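Local atomic coordinates of aldose 1-epimerase (Escherichia coli, PDB entry 3NRE), a protein that probably interconverts the alpha and beta anomers of aldose sugars, as a putative mutarotase of the galactose mutarotase-like superfamily. Residues N61-V64 with E69-L72; G166-R171 with H258-H263. All blocks are in the same frame, centred on the assembly; numbering follows the deposited sequence.

Contact 1 of 2, residues N61-V64 with E69-L72; sequences NRFV and EYQL
Phe63 lies against Tyr70 across a two-stranded antiparallel beta hairpin, strands 62-65 and 68-71, at the surface of the protein. The ring of Phe63 presents a face to the CB of Tyr70, which sits 20° off the ring normal in a CH-pi contact, with Phe63 CZ to Tyr70 CB at 3.7 Å. The two rings are near parallel but slid apart, so they barely overlap. Phe63 and Tyr70 form a hydrogen-bonded pair, with Tyr70 N to Phe63 O at 2.9 Å and Phe63 N to Tyr70 O at 3.1 Å. Where the hairpin opens, Leu72 N donates to Asn61 O at 2.8 Å. The side chain of Leu72 packs beside Asn61, CB to Asn61 CB at 4.2 Å, and goes on to Tyr82 and Val112, while the amide of Asn61 is held by Ala80 and Tyr82. On the other face of the hairpin, Arg62 folds back on itself, bent at chi2 and chi3, which brings its guanidinium side-on to the carboxylate of Glu69. Arg62 NE meets Glu69 OE2 at 3.0 Å, and Arg62 NH2 meets Glu69 OE1 at 2.9 Å. A lysine in its place has a single nitrogen to offer, and the carboxylate of Glu69 would probably lose half of this grip and be freer to turn. The guanidinium and carboxylate planes are only 16° apart, and Arg62 NH2 uses the syn lone pair of Glu69 OE1.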
loop_
_atom_site.group_PDB
_atom_site.type_symbol
_atom_site.label_atom_id
_atom_site.label_comp_id
_atom_site.label_asym_id
_atom_site.label_seq_id
_atom_site.Cartn_x
_atom_site.Cartn_y
_atom_site.Cartn_z
ATOM N N ASN A 61 -17.598 -0.372 -9.841
ATOM C CA ASN A 61 -17.340 -1.819 -9.688
ATOM C C ASN A 61 -17.478 -2.537 -11.031
ATOM O O ASN A 61 -17.996 -3.641 -11.113
ATOM C CB ASN A 61 -18.294 -2.444 -8.673
ATOM C CG ASN A 61 -17.913 -2.178 -7.244
ATOM O OD1 ASN A 61 -16.725 -2.088 -6.907
ATOM N ND2 ASN A 61 -18.931 -2.105 -6.376
ATOM N N ARG A 62 -17.012 -1.877 -12.081
ATOM C CA ARG A 62 -16.988 -2.474 -13.415
ATOM C C ARG A 62 -15.937 -1.839 -14.302
ATOM O O ARG A 62 -15.451 -0.723 -14.035
ATOM C CB ARG A 62 -18.379 -2.452 -14.069
ATOM C CG ARG A 62 -19.156 -1.149 -14.001
ATOM C CD ARG A 62 -18.601 -0.066 -14.844
ATOM N NE ARG A 62 -18.365 -0.468 -16.249
ATOM C CZ ARG A 62 -17.614 0.230 -17.094
ATOM N NH1 ARG A 62 -17.121 1.426 -16.744
ATOM N NH2 ARG A 62 -17.371 -0.251 -18.297
ATOM N N PHE A 63 -15.578 -2.547 -15.365
ATOM C CA PHE A 63 -14.619 -2.054 -16.325
ATOM C C PHE A 63 -14.693 -2.903 -17.587
ATOM O O PHE A 63 -15.209 -3.995 -17.561
ATOM C CB PHE A 63 -13.179 -2.011 -15.723
ATOM C CG PHE A 63 -12.583 -3.353 -15.417
ATOM C CD1 PHE A 63 -12.771 -3.963 -14.194
ATOM C CD2 PHE A 63 -11.787 -4.004 -16.374
ATOM C CE1 PHE A 63 -12.208 -5.194 -13.921
ATOM C CE2 PHE A 63 -11.226 -5.244 -16.092
ATOM C CZ PHE A 63 -11.451 -5.838 -14.872
ATOM N N VAL A 64 -14.218 -2.334 -18.674
ATOM C CA VAL A 64 -14.120 -3.041 -19.949
ATOM C C VAL A 64 -12.652 -3.322 -20.193
ATOM O O VAL A 64 -11.812 -2.439 -20.047
ATOM C CB VAL A 64 -14.622 -2.210 -21.110
ATOM C CG1 VAL A 64 -14.417 -3.011 -22.426
ATOM C CG2 VAL A 64 -16.093 -1.867 -20.957
ATOM N N GLU A 69 -16.977 -6.817 -20.671
ATOM C CA GLU A 69 -17.420 -6.093 -19.470
ATOM C C GLU A 69 -17.237 -7.001 -18.258
ATOM O O GLU A 69 -17.755 -8.102 -18.232
ATOM C CB GLU A 69 -18.884 -5.633 -19.609
ATOM C CG GLU A 69 -19.558 -5.017 -18.334
ATOM C CD GLU A 69 -19.299 -3.513 -18.111
ATOM O OE1 GLU A 69 -18.608 -2.847 -18.922
ATOM O OE2 GLU A 69 -19.795 -2.986 -17.086
ATOM N N TYR A 70 -16.472 -6.536 -17.266
ATOM C CA TYR A 70 -16.215 -7.295 -16.064
ATOM C C TYR A 70 -16.875 -6.547 -14.906
ATOM O O TYR A 70 -16.872 -5.304 -14.895
ATOM C CB TYR A 70 -14.712 -7.388 -15.802
ATOM C CG TYR A 70 -13.989 -8.288 -16.764
ATOM C CD1 TYR A 70 -13.975 -9.649 -16.568
ATOM C CD2 TYR A 70 -13.366 -7.765 -17.885
ATOM C CE1 TYR A 70 -13.315 -10.476 -17.457
ATOM C CE2 TYR A 70 -12.700 -8.592 -18.792
ATOM C CZ TYR A 70 -12.686 -9.931 -18.560
ATOM O OH TYR A 70 -12.023 -10.773 -19.434
ATOM N N GLN A 71 -17.420 -7.290 -13.943
ATOM C CA GLN A 71 -18.098 -6.664 -12.790
ATOM C C GLN A 71 -17.584 -7.234 -11.492
ATOM O O GLN A 71 -17.370 -8.435 -11.366
ATOM C CB GLN A 71 -19.609 -6.767 -12.905
ATOM C CG GLN A 71 -20.041 -6.155 -14.246
ATOM C CD GLN A 71 -21.538 -5.910 -14.428
ATOM O OE1 GLN A 71 -22.374 -6.522 -13.750
ATOM N NE2 GLN A 71 -21.876 -5.011 -15.369
ATOM N N LEU A 72 -17.313 -6.338 -10.553
ATOM C CA LEU A 72 -16.744 -6.677 -9.264
ATOM C C LEU A 72 -17.806 -6.551 -8.195
ATOM O O LEU A 72 -18.760 -5.765 -8.348
ATOM C CB LEU A 72 -15.631 -5.670 -8.905
ATOM C CG LEU A 72 -14.388 -5.610 -9.796
ATOM C CD1 LEU A 72 -13.609 -4.269 -9.745
ATOM C CD2 LEU A 72 -13.435 -6.801 -9.496
#

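Contact 2 of 2, residues G166-R171 with H258-H263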
loop_
_atom_site.group_PDB
_atom_site.type_symbol
_atom_site.label_atom_id
_atom_site.label_comp_id
_atom_site.label_asym_id
_atom_site.label_seq_id
_atom_site.Cartn_x
_atom_site.Cartn_y
_atom_site.Cartn_z
ATOM N N GLY A 166 0.464 16.842 -9.505
ATOM C CA GLY A 166 -0.951 17.051 -9.467
ATOM C C GLY A 166 -1.605 16.044 -8.570
ATOM O O GLY A 166 -0.933 15.168 -8.055
ATOM N N TYR A 167 -2.902 16.198 -8.382
ATOM C CA TYR A 167 -3.644 15.287 -7.509
ATOM C C TYR A 167 -5.083 15.154 -7.948
ATOM O O TYR A 167 -5.571 15.930 -8.746
ATOM C CB TYR A 167 -3.579 15.756 -6.055
ATOM C CG TYR A 167 -4.558 16.830 -5.642
ATOM C CD1 TYR A 167 -4.621 18.040 -6.315
ATOM C CD2 TYR A 167 -5.398 16.651 -4.568
ATOM C CE1 TYR A 167 -5.506 19.044 -5.926
ATOM C CE2 TYR A 167 -6.299 17.631 -4.186
ATOM C CZ TYR A 167 -6.341 18.818 -4.851
ATOM O OH TYR A 167 -7.228 19.788 -4.456
ATOM N N TRP A 168 -5.734 14.110 -7.450
ATOM C CA TRP A 168 -7.183 13.960 -7.658
ATOM C C TRP A 168 -7.920 14.448 -6.429
ATOM O O TRP A 168 -7.643 13.997 -5.300
ATOM C CB TRP A 168 -7.550 12.497 -7.910
ATOM C CG TRP A 168 -7.039 11.978 -9.230
ATOM C CD1 TRP A 168 -7.675 12.083 -10.432
ATOM C CD2 TRP A 168 -5.803 11.316 -9.499
ATOM N NE1 TRP A 168 -6.941 11.495 -11.414
ATOM C CE2 TRP A 168 -5.775 11.035 -10.881
ATOM C CE3 TRP A 168 -4.705 10.949 -8.719
ATOM C CZ2 TRP A 168 -4.711 10.391 -11.494
ATOM C CZ3 TRP A 168 -3.652 10.308 -9.319
ATOM C CH2 TRP A 168 -3.652 10.036 -10.697
ATOM N N LEU A 169 -8.889 15.301 -6.641
ATOM C CA LEU A 169 -9.739 15.740 -5.579
ATOM C C LEU A 169 -10.482 14.479 -5.124
ATOM O O LEU A 169 -10.726 13.553 -5.923
ATOM C CB LEU A 169 -10.736 16.794 -6.085
ATOM C CG LEU A 169 -10.231 18.234 -6.188
ATOM C CD1 LEU A 169 -9.025 18.340 -7.086
ATOM C CD2 LEU A 169 -11.372 19.091 -6.716
ATOM N N GLU A 170 -10.874 14.449 -3.873
ATOM C CA GLU A 170 -11.730 13.366 -3.404
ATOM C C GLU A 170 -13.185 13.762 -3.738
ATOM O O GLU A 170 -13.587 14.912 -3.568
ATOM C CB GLU A 170 -11.569 13.156 -1.896
ATOM C CG GLU A 170 -12.322 11.938 -1.356
ATOM C CD GLU A 170 -12.240 11.814 0.172
ATOM O OE1 GLU A 170 -11.811 12.775 0.830
ATOM O OE2 GLU A 170 -12.686 10.779 0.683
ATOM N N ARG A 171 -13.966 12.792 -4.208
ATOM C CA ARG A 171 -15.362 12.988 -4.410
ATOM C C ARG A 171 -16.174 12.046 -3.502
ATOM O O ARG A 171 -15.646 11.500 -2.521
ATOM C CB ARG A 171 -15.723 12.910 -5.921
ATOM C CG ARG A 171 -15.461 11.552 -6.576
ATOM C CD ARG A 171 -15.914 11.511 -8.034
ATOM N NE ARG A 171 -15.506 10.287 -8.717
ATOM C CZ ARG A 171 -16.331 9.471 -9.371
ATOM N NH1 ARG A 171 -17.608 9.728 -9.445
ATOM N NH2 ARG A 171 -15.833 8.385 -9.944
ATOM N N HIS A 258 0.157 2.135 -10.172
ATOM C CA HIS A 258 -0.781 2.687 -11.130
ATOM C C HIS A 258 -1.598 3.772 -10.493
ATOM O O HIS A 258 -1.536 3.930 -9.288
ATOM C CB HIS A 258 -1.678 1.586 -11.692
ATOM C CG HIS A 258 -2.587 0.974 -10.672
ATOM N ND1 HIS A 258 -3.884 1.395 -10.484
ATOM C CD2 HIS A 258 -2.391 -0.051 -9.812
ATOM C CE1 HIS A 258 -4.433 0.681 -9.514
ATOM N NE2 HIS A 258 -3.549 -0.193 -9.075
ATOM N N ALA A 259 -2.365 4.498 -11.326
ATOM C CA ALA A 259 -3.245 5.575 -10.867
ATOM C C ALA A 259 -4.606 5.000 -10.491
ATOM O O ALA A 259 -5.031 4.020 -11.102
ATOM C CB ALA A 259 -3.426 6.611 -11.937
ATOM N N PRO A 260 -5.306 5.663 -9.549
ATOM C CA PRO A 260 -6.671 5.244 -9.283
ATOM C C PRO A 260 -7.522 5.326 -10.554
ATOM O O PRO A 260 -7.386 6.288 -11.335
ATOM C CB PRO A 260 -7.138 6.247 -8.250
ATOM C CG PRO A 260 -6.291 7.477 -8.501
ATOM C CD PRO A 260 -4.979 6.945 -8.915
ATOM N N ASP A 261 -8.357 4.307 -10.778
ATOM C CA ASP A 261 -9.294 4.274 -11.905
ATOM C C ASP A 261 -8.564 4.110 -13.235
ATOM O O ASP A 261 -9.104 4.428 -14.273
ATOM C CB ASP A 261 -10.225 5.510 -11.945
ATOM C CG ASP A 261 -11.624 5.233 -11.395
ATOM O OD1 ASP A 261 -11.826 4.137 -10.853
ATOM O OD2 ASP A 261 -12.523 6.128 -11.564
ATOM N N ASP A 262 -7.324 3.580 -13.211
ATOM C CA ASP A 262 -6.633 3.307 -14.466
ATOM C C ASP A 262 -7.399 2.262 -15.272
ATOM O O ASP A 262 -7.273 2.197 -16.484
ATOM C CB ASP A 262 -5.201 2.836 -14.235
ATOM C CG ASP A 262 -4.161 3.950 -14.362
ATOM O OD1 ASP A 262 -4.460 5.073 -14.825
ATOM O OD2 ASP A 262 -2.985 3.634 -14.063
ATOM N N HIS A 263 -8.230 1.459 -14.615
ATOM C CA HIS A 263 -9.046 0.488 -15.359
ATOM C C HIS A 263 -9.950 1.171 -16.423
ATOM O O HIS A 263 -10.409 0.523 -17.356
ATOM C CB HIS A 263 -9.953 -0.303 -14.424
ATOM C CG HIS A 263 -9.274 -1.416 -13.711
ATOM N ND1 HIS A 263 -8.496 -1.223 -12.596
ATOM C CD2 HIS A 263 -9.302 -2.755 -13.926
ATOM C CE1 HIS A 263 -8.069 -2.386 -12.154
ATOM N NE2 HIS A 263 -8.553 -3.334 -12.930
HETATM O O HOH W 1 -13.111 7.309 -9.151
#
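Trp168 projects from strand 166-170 and lays one face of its indole over the ring of Pro260, which comes to meet it from the opposite direction. The six-membered ring does the touching: Pro260 CG stands 3.9 Å from its centroid and 14° off the normal, a CH-pi contact, and Pro260 CD approaches Trp168 CZ3 at 3.6 Å. Ala259 adds its methyl obliquely at the far end of the indole, CB to Trp168 CH2 at 3.6 Å. With CG anti to its carbonyl carbon (chi1 -68°), Trp168 extends across to the loop, and its packing on Ala259 and Pro260 is wholly apolar.

Ala259 and Pro260 are presented by a type II beta turn from Ala259 to Asp262, closed by Asp262 N to Ala259 O at 3.1 Å. The same oxygen also accepts from His258 ND1 at 2.9 Å, the two donors coming from opposite faces of the carbonyl plane. Asp262 OD2 secures the start of the turn by accepting from Ala259 N, at 2.9 Å and from above the carboxylate plane.

At the outer end, Arg171 and Asp261 come close without a direct salt bridge, Arg171 NH2 to Asp261 OD2 being 4.3 Å. A water hydrogen-bonded to both of these atoms bridges them. Asp261 OD2 also bonds Ser59, and Arg171 NE is tied to Ala176 O.

The contact thus fastens the loop between strands 250-256 and 272-274 to strand 166-170, which runs antiparallel to both 176-180 and 200-205. Ala176 touches both Trp168 and Pro260, while strand 232-237 supplies Cys232 against Trp168 and Ala259, and Phe234 against Pro260.

Contact 1 is a surface hairpin between strands near in sequence; contact 2 is buried and joins a strand to a loop 87 residues further along the chain. Backbone hydrogen bonds and a direct salt bridge hold the first, whereas no direct hydrogen bond crosses the second, which relies on indole-proline packing with a water between charges at its outer end. They share no segments, and their centres lie about 17 Å apart, yet they touch: the ring of Phe63 meets that of His263 edge-to-face, with Phe63 CG and His263 CD2 3.7 Å apart. Through this pair the loop 258-263 packs against the hairpin as well as against strand 166-170.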